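Prephenate dehydratase (Arthrobacter aurescens, PDB 3MWB) probably catalyses the decarboxylating dehydration of prephenate to phenylpyruvate in L-phenylalanine biosynthesis, and binds L-phenylalanine at its ACT domain. Local coordinates at residues F223-E234 with S248-R259. Numbering follows the deposited sequence.
Sequences FASRGVNLSRIE and SIDADGHATDSR. With PHE (phenylalanine), chain C.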
# COMPACT_ATOMS: atom_id res chain seq x y z
N PHE A 223 -4.49 1.51 10.73
CA PHE A 223 -3.69 2.30 11.68
C PHE A 223 -2.69 3.23 10.97
O PHE A 223 -2.66 4.43 11.26
CB PHE A 223 -2.98 1.39 12.68
CG PHE A 223 -3.92 0.65 13.61
CD1 PHE A 223 -4.67 1.33 14.56
CD2 PHE A 223 -4.04 -0.73 13.54
CE1 PHE A 223 -5.54 0.65 15.42
CE2 PHE A 223 -4.90 -1.42 14.38
CZ PHE A 223 -5.64 -0.74 15.33
N ALA A 224 -1.89 2.69 10.05
CA ALA A 224 -0.81 3.47 9.44
C ALA A 224 -1.32 4.67 8.63
O ALA A 224 -0.75 5.75 8.74
CB ALA A 224 0.11 2.57 8.60
N SER A 225 -2.38 4.48 7.85
CA SER A 225 -2.95 5.56 7.02
C SER A 225 -3.59 6.70 7.84
O SER A 225 -3.87 7.76 7.28
CB SER A 225 -3.97 5.01 6.01
OG SER A 225 -5.18 4.66 6.65
N ARG A 226 -3.82 6.47 9.15
CA ARG A 226 -4.39 7.47 10.04
C ARG A 226 -3.40 7.93 11.12
O ARG A 226 -3.78 8.49 12.14
CB ARG A 226 -5.68 6.92 10.65
CG ARG A 226 -6.83 6.74 9.61
CD ARG A 226 -7.96 5.97 10.23
NE ARG A 226 -9.06 5.77 9.30
CZ ARG A 226 -9.24 4.70 8.53
NH1 ARG A 226 -8.37 3.70 8.55
NH2 ARG A 226 -10.32 4.64 7.74
N GLY A 227 -2.12 7.67 10.89
CA GLY A 227 -1.05 8.12 11.77
C GLY A 227 -0.99 7.42 13.12
O GLY A 227 -0.46 7.99 14.08
N VAL A 228 -1.54 6.20 13.21
CA VAL A 228 -1.56 5.48 14.46
C VAL A 228 -0.41 4.49 14.55
O VAL A 228 -0.37 3.50 13.80
CB VAL A 228 -2.88 4.72 14.71
CG1 VAL A 228 -2.78 3.99 16.03
CG2 VAL A 228 -4.08 5.69 14.74
N ASN A 229 0.51 4.79 15.47
CA ASN A 229 1.68 3.97 15.75
C ASN A 229 1.32 2.70 16.51
O ASN A 229 0.50 2.72 17.46
CB ASN A 229 2.66 4.79 16.59
CG ASN A 229 4.06 4.27 16.52
OD1 ASN A 229 4.61 4.07 15.45
ND2 ASN A 229 4.65 4.06 17.68
N LEU A 230 1.97 1.60 16.12
CA LEU A 230 1.78 0.34 16.84
C LEU A 230 2.95 -0.01 17.76
O LEU A 230 4.11 0.31 17.46
CB LEU A 230 1.50 -0.82 15.88
CG LEU A 230 0.39 -0.61 14.85
CD1 LEU A 230 0.34 -1.83 13.92
CD2 LEU A 230 -0.99 -0.35 15.52
N SER A 231 2.65 -0.68 18.87
CA SER A 231 3.70 -1.11 19.79
C SER A 231 3.76 -2.64 19.94
O SER A 231 4.69 -3.17 20.55
CB SER A 231 3.51 -0.45 21.15
OG SER A 231 2.24 -0.81 21.67
N ARG A 232 2.74 -3.34 19.42
CA ARG A 232 2.72 -4.80 19.47
C ARG A 232 1.86 -5.37 18.38
O ARG A 232 0.75 -4.91 18.13
CB ARG A 232 2.24 -5.31 20.83
CG ARG A 232 2.40 -6.85 21.02
CD ARG A 232 1.89 -7.31 22.39
NE ARG A 232 0.48 -6.96 22.51
CZ ARG A 232 -0.52 -7.75 22.15
NH1 ARG A 232 -0.28 -8.97 21.69
NH2 ARG A 232 -1.77 -7.32 22.25
N ILE A 233 2.40 -6.37 17.68
CA ILE A 233 1.57 -7.26 16.85
C ILE A 233 2.01 -8.72 16.99
O ILE A 233 3.21 -9.00 17.04
CB ILE A 233 1.56 -6.85 15.38
CG1 ILE A 233 0.77 -7.89 14.55
CG2 ILE A 233 2.99 -6.65 14.87
CD1 ILE A 233 0.69 -7.58 13.15
N GLU A 234 1.03 -9.62 17.08
CA GLU A 234 1.28 -11.06 17.11
C GLU A 234 0.15 -11.79 16.37
O GLU A 234 -1.04 -11.61 16.66
CB GLU A 234 1.42 -11.59 18.55
CG GLU A 234 2.25 -10.69 19.48
CD GLU A 234 2.43 -11.22 20.89
OE1 GLU A 234 3.00 -12.32 21.05
OE2 GLU A 234 2.02 -10.52 21.84
N SER A 248 -3.26 -10.04 17.31
CA SER A 248 -3.31 -9.34 18.58
C SER A 248 -2.45 -8.08 18.46
O SER A 248 -1.26 -8.15 18.11
CB SER A 248 -2.77 -10.26 19.68
OG SER A 248 -3.03 -9.76 20.98
N ILE A 249 -3.05 -6.92 18.70
CA ILE A 249 -2.41 -5.66 18.32
C ILE A 249 -2.56 -4.61 19.43
O ILE A 249 -3.66 -4.43 19.97
CB ILE A 249 -3.02 -5.10 17.00
CG1 ILE A 249 -2.71 -6.01 15.79
CG2 ILE A 249 -2.51 -3.68 16.70
CD1 ILE A 249 -3.58 -5.74 14.57
N ASP A 250 -1.46 -3.93 19.76
CA ASP A 250 -1.53 -2.73 20.62
C ASP A 250 -1.20 -1.52 19.77
O ASP A 250 -0.17 -1.51 19.07
CB ASP A 250 -0.53 -2.78 21.80
CG ASP A 250 -0.76 -3.98 22.74
OD1 ASP A 250 -1.89 -4.53 22.82
OD2 ASP A 250 0.21 -4.37 23.43
N ALA A 251 -2.09 -0.51 19.81
CA ALA A 251 -1.87 0.78 19.13
C ALA A 251 -1.68 1.89 20.14
O ALA A 251 -2.22 1.81 21.27
CB ALA A 251 -3.05 1.09 18.21
N ASP A 252 -0.91 2.91 19.77
CA ASP A 252 -0.81 4.17 20.54
C ASP A 252 -2.09 4.96 20.35
O ASP A 252 -2.48 5.25 19.21
CB ASP A 252 0.31 5.05 20.02
CG ASP A 252 1.69 4.50 20.32
OD1 ASP A 252 1.80 3.49 21.06
OD2 ASP A 252 2.68 5.11 19.83
N GLY A 253 -2.74 5.32 21.45
CA GLY A 253 -3.94 6.11 21.33
C GLY A 253 -5.10 5.63 22.16
O GLY A 253 -5.08 4.54 22.76
N HIS A 254 -6.13 6.46 22.17
CA HIS A 254 -7.33 6.16 22.93
C HIS A 254 -8.50 6.07 21.94
O HIS A 254 -8.54 6.84 20.98
CB HIS A 254 -7.57 7.29 23.90
CG HIS A 254 -8.71 7.06 24.83
ND1 HIS A 254 -8.53 6.60 26.11
CD2 HIS A 254 -10.04 7.27 24.69
CE1 HIS A 254 -9.71 6.53 26.73
NE2 HIS A 254 -10.64 6.94 25.88
N ALA A 255 -9.43 5.15 22.18
CA ALA A 255 -10.56 4.92 21.27
C ALA A 255 -11.32 6.20 20.87
O ALA A 255 -11.84 6.28 19.76
CB ALA A 255 -11.53 3.90 21.86
N THR A 256 -11.39 7.19 21.77
CA THR A 256 -12.06 8.47 21.48
C THR A 256 -11.29 9.43 20.57
O THR A 256 -11.91 10.28 19.92
CB THR A 256 -12.45 9.23 22.75
OG1 THR A 256 -11.28 9.68 23.43
CG2 THR A 256 -13.30 8.35 23.64
N ASP A 257 -9.96 9.34 20.54
CA ASP A 257 -9.17 10.08 19.56
C ASP A 257 -9.75 9.80 18.17
O ASP A 257 -9.99 8.64 17.83
CB ASP A 257 -7.72 9.64 19.59
CG ASP A 257 -7.07 9.87 20.94
OD1 ASP A 257 -7.44 10.83 21.64
OD2 ASP A 257 -6.19 9.08 21.30
N SER A 258 -9.95 10.85 17.39
CA SER A 258 -10.66 10.71 16.11
C SER A 258 -9.96 9.73 15.17
O SER A 258 -10.63 8.95 14.50
CB SER A 258 -10.84 12.06 15.43
OG SER A 258 -11.62 12.94 16.22
N ARG A 259 -8.62 9.75 15.15
CA ARG A 259 -7.88 8.87 14.25
C ARG A 259 -8.02 7.40 14.67
O ARG A 259 -7.95 6.51 13.84
CB ARG A 259 -6.38 9.25 14.16
CG ARG A 259 -5.65 9.11 15.49
CD ARG A 259 -4.26 9.78 15.48
NE ARG A 259 -3.58 9.53 16.76
CZ ARG A 259 -3.82 10.18 17.90
NH1 ARG A 259 -4.72 11.16 17.95
NH2 ARG A 259 -3.15 9.86 19.01
N PHE C . 5.42 1.44 15.44
CA PHE C . 5.73 0.95 14.04
C PHE C . 4.46 0.86 13.21
O PHE C . 4.48 0.33 12.07
CB PHE C . 6.48 -0.41 14.05
CG PHE C . 5.83 -1.49 14.91
CD1 PHE C . 4.67 -2.16 14.48
CD2 PHE C . 6.40 -1.84 16.15
CE1 PHE C . 4.07 -3.15 15.26
CE2 PHE C . 5.81 -2.84 16.95
CZ PHE C . 4.63 -3.50 16.50
OXT PHE C . 3.38 1.26 13.71
O HOH W 1 2.27 -2.69 23.80
O HOH W 2 0.82 1.42 22.13
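S231 and R232 both sit opposite D250, a classic beta bulge in an otherwise regular antiparallel pairing: S231 N donates to D250 O at 2.9 Å, while R232 N reaches the same oxygen only weakly. From the bulge itself, the R232 side chain reaches across to the neighbouring strand. CG lies trans to the backbone N (chi1 -172°) and the chain bends at chi3, which brings its NE/NH2 edge to the D250 carboxylate. R232 NE meets D250 OD2 at 2.8 Å and R232 NH2 meets D250 OD1, a side-on grip in which both oxygens are approached from above the carboxylate plane. S248 OG lies in the guanidinium plane and takes bonds from both NH1 and NH2, and R232 NH1 also pairs with E234 OE2 at 2.8 Å. With an alanine at R232, the D250 and E234 carboxylates would probably lose their shared positive partner, and S248 OG two donors. On the other face, L230 CD2 lies over one face of the F223 ring, toward its rim, and A251 CB packs against V228 CG1 at 3.6 Å. N229 O accepts an almost straight bond from D252 N (2.7 Å), and N229 OD1 and L230 O hold the ammonium of the bound phenylalanine, whose OXT accepts from L230 N. D211 and L216 N of the second subunit add further hydrogen bonds to the ligand, so the bulged hairpin edge forms part of an intersubunit phenylalanine site in the ACT domain.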